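Local coordinates for endo-beta-1,4-glucanase (cellulase B) (Bacillus halodurans, PDB 4V2X), which probably hydrolyses beta-1,4-linked glucans as a family 5 glycoside hydrolase, with a catalytic module joined to Ig-like and CBM46 modules, at residues 188-194 against 235-241. Sequence-based numbering, arbitrary orientation.
Sequences TKLMFES and IRPLVLP
V239 N donates a hydrogen bond to F192 O at 2.7 Å. S194 N then bonds V239 O at 3.2 Å. F192 N to P237 O is weak. The bridges F192-L238 and E193-V239 pair strands 190-193 and 238-241 in parallel. The two are the fourth and fifth strands of the eight-stranded (beta/alpha)8 barrel of the family 5 catalytic module. Helix 209-227 lies in the connection between them, a beta-alpha-beta crossover.

Just before strand 238-241, the R236 side chain bonds the L190 carbonyl. R236 NH1 reaches L190 O at 2.9 Å, with the oxygen in the guanidinium plane. R236 NH1 also bonds P187 O, NH2 bonds Y186 O and NE bonds N233 OD1. CG anti to the backbone N (chi1 -175°) and an extended chi2 carry R236 CD over the centre of the F192 ring, a CH-pi contact 3.6 Å from the centroid. The bend at chi3 (-52°) then turns the guanidinium towards L190 O. With an alanine here, L190 O, Y186 O, P187 O and N233 OD1 would probably lose this donor, and the F192 face would lose its CH-pi contact.

Apolar contacts run along both faces. L238 CD2 reaches F192 CB on the face towards helix 209-227, where F222 also touches F192. On the other face, E193 CB meets V239 CB at 3.8 Å, and M191 CG lies against V239 CG2. E193 OE1 forms a salt bridge with R107 NE and a hydrogen bond with N149 ND2.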
ATOM      1  N   THR A 188     -14.697   3.680 -28.177  1.00 21.68           N
ATOM      2  CA  THR A 188     -13.623   3.466 -27.197  1.00 22.20           C
ATOM      3  C   THR A 188     -12.387   4.335 -27.451  1.00 20.36           C
ATOM      4  O   THR A 188     -11.451   4.312 -26.652  1.00 20.01           O
ATOM      5  CB  THR A 188     -13.195   1.990 -27.129  1.00 24.14           C
ATOM      6  OG1 THR A 188     -12.826   1.528 -28.433  1.00 25.06           O
ATOM      7  CG2 THR A 188     -14.340   1.143 -26.586  1.00 25.34           C
ATOM      8  N   LYS A 189     -12.388   5.095 -28.545  1.00 20.00           N
ATOM      9  CA  LYS A 189     -11.367   6.128 -28.772  1.00 20.27           C
ATOM     10  C   LYS A 189     -11.493   7.273 -27.760  1.00 18.50           C
ATOM     11  O   LYS A 189     -10.559   8.069 -27.603  1.00 17.62           O
ATOM     12  CB  LYS A 189     -11.439   6.658 -30.202  1.00 21.82           C
ATOM     13  CG  LYS A 189     -11.059   5.598 -31.225  1.00 24.74           C
ATOM     14  CD  LYS A 189     -11.087   6.124 -32.644  1.00 28.23           C
ATOM     15  CE  LYS A 189      -9.893   7.005 -32.937  1.00 28.23           C
ATOM     16  NZ  LYS A 189      -9.822   7.318 -34.391  1.00 29.85           N
ATOM     17  N   LEU A 190     -12.647   7.362 -27.099  1.00 17.46           N
ATOM     18  CA  LEU A 190     -12.803   8.202 -25.902  1.00 16.70           C
ATOM     19  C   LEU A 190     -12.339   7.405 -24.680  1.00 16.39           C
ATOM     20  O   LEU A 190     -12.860   6.316 -24.405  1.00 16.89           O
ATOM     21  CB  LEU A 190     -14.263   8.636 -25.711  1.00 16.54           C
ATOM     22  CG  LEU A 190     -14.605   9.398 -24.424  1.00 15.82           C
ATOM     23  CD1 LEU A 190     -13.825  10.707 -24.322  1.00 15.69           C
ATOM     24  CD2 LEU A 190     -16.103   9.656 -24.346  1.00 16.65           C
ATOM     25  N   MET A 191     -11.343   7.934 -23.975  1.00 15.87           N
ATOM     26  CA  MET A 191     -10.824   7.304 -22.758  1.00 15.04           C
ATOM     27  C   MET A 191     -11.028   8.227 -21.558  1.00 14.71           C
ATOM     28  O   MET A 191     -11.136   9.443 -21.716  1.00 13.67           O
ATOM     29  CB  MET A 191      -9.340   6.952 -22.920  1.00 15.55           C
ATOM     30  CG  MET A 191      -8.394   8.144 -22.919  1.00 15.52           C
ATOM     31  SD  MET A 191      -6.841   7.804 -23.771  1.00 15.45           S
ATOM     32  CE  MET A 191      -7.373   8.036 -25.467  1.00 16.04           C
ATOM     33  N   PHE A 192     -11.092   7.635 -20.366  1.00 14.92           N
ATOM     34  CA  PHE A 192     -11.281   8.381 -19.121  1.00 14.43           C
ATOM     35  C   PHE A 192     -10.015   8.373 -18.276  1.00 13.62           C
ATOM     36  O   PHE A 192      -9.390   7.328 -18.114  1.00 13.77           O
ATOM     37  CB  PHE A 192     -12.381   7.752 -18.255  1.00 14.67           C
ATOM     38  CG  PHE A 192     -13.733   7.633 -18.918  1.00 16.41           C
ATOM     39  CD1 PHE A 192     -14.117   8.449 -19.969  1.00 17.47           C
ATOM     40  CD2 PHE A 192     -14.655   6.709 -18.428  1.00 17.54           C
ATOM     41  CE1 PHE A 192     -15.377   8.324 -20.540  1.00 18.06           C
ATOM     42  CE2 PHE A 192     -15.913   6.580 -18.994  1.00 18.61           C
ATOM     43  CZ  PHE A 192     -16.275   7.387 -20.054  1.00 18.42           C
ATOM     44  N   GLU A 193      -9.691   9.531 -17.702  1.00 12.71           N
ATOM     45  CA  GLU A 193      -8.567   9.703 -16.771  1.00 12.55           C
ATOM     46  C   GLU A 193      -9.124  10.105 -15.406  1.00 12.27           C
ATOM     47  O   GLU A 193      -9.860  11.081 -15.290  1.00 12.87           O
ATOM     48  CB  GLU A 193      -7.631  10.785 -17.307  1.00 12.60           C
ATOM     49  CG  GLU A 193      -6.469  11.180 -16.408  1.00 13.60           C
ATOM     50  CD  GLU A 193      -5.756  12.430 -16.902  1.00 14.33           C
ATOM     51  OE1 GLU A 193      -6.347  13.196 -17.693  1.00 16.05           O
ATOM     52  OE2 GLU A 193      -4.601  12.651 -16.498  1.00 16.08           O
ATOM     53  N   SER A 194      -8.756   9.357 -14.367  1.00 12.05           N
ATOM     54  CA  SER A 194      -9.418   9.437 -13.062  1.00 12.51           C
ATOM     55  C   SER A 194      -9.373  10.817 -12.406  1.00 12.45           C
ATOM     56  O   SER A 194     -10.397  11.316 -11.932  1.00 13.11           O
ATOM     57  CB  SER A 194      -8.792   8.416 -12.111  1.00 12.79           C
ATOM     58  OG  SER A 194      -7.406   8.646 -11.962  1.00 12.42           O
ATOM     59  N   ILE A 235     -14.701  -2.283 -21.494  1.00 23.70           N
ATOM     60  CA  ILE A 235     -13.401  -2.334 -22.167  1.00 23.96           C
ATOM     61  C   ILE A 235     -12.743  -0.968 -22.433  1.00 22.47           C
ATOM     62  O   ILE A 235     -11.592  -0.920 -22.868  1.00 24.01           O
ATOM     63  CB  ILE A 235     -13.486  -3.117 -23.500  1.00 25.84           C
ATOM     64  CG1 ILE A 235     -14.401  -2.412 -24.515  1.00 27.71           C
ATOM     65  CG2 ILE A 235     -13.964  -4.537 -23.238  1.00 26.45           C
ATOM     66  CD1 ILE A 235     -14.353  -3.022 -25.900  1.00 30.13           C
ATOM     67  N   ARG A 236     -13.451   0.130 -22.171  1.00 21.35           N
ATOM     68  CA  ARG A 236     -12.920   1.464 -22.466  1.00 19.32           C
ATOM     69  C   ARG A 236     -11.596   1.659 -21.750  1.00 18.84           C
ATOM     70  O   ARG A 236     -11.501   1.395 -20.552  1.00 19.14           O
ATOM     71  CB  ARG A 236     -13.889   2.555 -22.025  1.00 19.22           C
ATOM     72  CG  ARG A 236     -13.460   3.962 -22.419  1.00 18.28           C
ATOM     73  CD  ARG A 236     -14.462   5.008 -21.960  1.00 18.24           C
ATOM     74  NE  ARG A 236     -15.817   4.677 -22.397  1.00 18.80           N
ATOM     75  CZ  ARG A 236     -16.275   4.786 -23.643  1.00 19.67           C
ATOM     76  NH1 ARG A 236     -15.503   5.242 -24.624  1.00 18.98           N
ATOM     77  NH2 ARG A 236     -17.529   4.423 -23.915  1.00 21.11           N
ATOM     78  N   PRO A 237     -10.565   2.122 -22.478  1.00 18.54           N
ATOM     79  CA  PRO A 237      -9.305   2.376 -21.791  1.00 17.78           C
ATOM     80  C   PRO A 237      -9.424   3.423 -20.684  1.00 16.75           C
ATOM     81  O   PRO A 237     -10.130   4.423 -20.837  1.00 16.45           O
ATOM     82  CB  PRO A 237      -8.395   2.862 -22.921  1.00 18.14           C
ATOM     83  CG  PRO A 237      -8.892   2.085 -24.091  1.00 18.56           C
ATOM     84  CD  PRO A 237     -10.386   2.118 -23.939  1.00 18.74           C
ATOM     85  N   LEU A 238      -8.732   3.164 -19.582  1.00 16.31           N
ATOM     86  CA  LEU A 238      -8.738   4.040 -18.420  1.00 15.53           C
ATOM     87  C   LEU A 238      -7.319   4.469 -18.122  1.00 15.46           C
ATOM     88  O   LEU A 238      -6.381   3.664 -18.174  1.00 16.02           O
ATOM     89  CB  LEU A 238      -9.323   3.326 -17.203  1.00 15.91           C
ATOM     90  CG  LEU A 238     -10.715   2.737 -17.416  1.00 16.68           C
ATOM     91  CD1 LEU A 238     -11.197   2.052 -16.151  1.00 17.76           C
ATOM     92  CD2 LEU A 238     -11.698   3.804 -17.865  1.00 16.78           C
ATOM     93  N   VAL A 239      -7.175   5.752 -17.806  1.00 13.85           N
ATOM     94  CA  VAL A 239      -5.874   6.368 -17.593  1.00 13.43           C
ATOM     95  C   VAL A 239      -5.714   6.682 -16.111  1.00 12.71           C
ATOM     96  O   VAL A 239      -6.540   7.387 -15.527  1.00 13.44           O
ATOM     97  CB  VAL A 239      -5.724   7.656 -18.437  1.00 12.99           C
ATOM     98  CG1 VAL A 239      -4.326   8.247 -18.274  1.00 13.12           C
ATOM     99  CG2 VAL A 239      -6.002   7.374 -19.909  1.00 13.72           C
ATOM    100  N   LEU A 240      -4.656   6.143 -15.504  1.00 11.95           N
ATOM    101  CA  LEU A 240      -4.428   6.284 -14.067  1.00 12.10           C
ATOM    102  C   LEU A 240      -3.088   6.968 -13.798  1.00 11.54           C
ATOM    103  O   LEU A 240      -2.062   6.557 -14.332  1.00 11.65           O
ATOM    104  CB  LEU A 240      -4.442   4.914 -13.377  1.00 13.39           C
ATOM    105  CG  LEU A 240      -5.708   4.063 -13.532  1.00 14.30           C
ATOM    106  CD1 LEU A 240      -5.549   2.729 -12.811  1.00 15.23           C
ATOM    107  CD2 LEU A 240      -6.941   4.801 -13.029  1.00 14.21           C
ATOM    108  N   PRO A 241      -3.095   8.009 -12.954  1.00 11.43           N
ATOM    109  CA  PRO A 241      -1.897   8.785 -12.682  1.00 11.69           C
ATOM    110  C   PRO A 241      -1.084   8.304 -11.492  1.00 11.15           C
ATOM    111  O   PRO A 241      -1.613   7.687 -10.566  1.00 11.20           O
ATOM    112  CB  PRO A 241      -2.471  10.155 -12.342  1.00 10.95           C
ATOM    113  CG  PRO A 241      -3.735   9.822 -11.616  1.00 10.95           C
ATOM    114  CD  PRO A 241      -4.289   8.632 -12.348  1.00 11.21           C
TER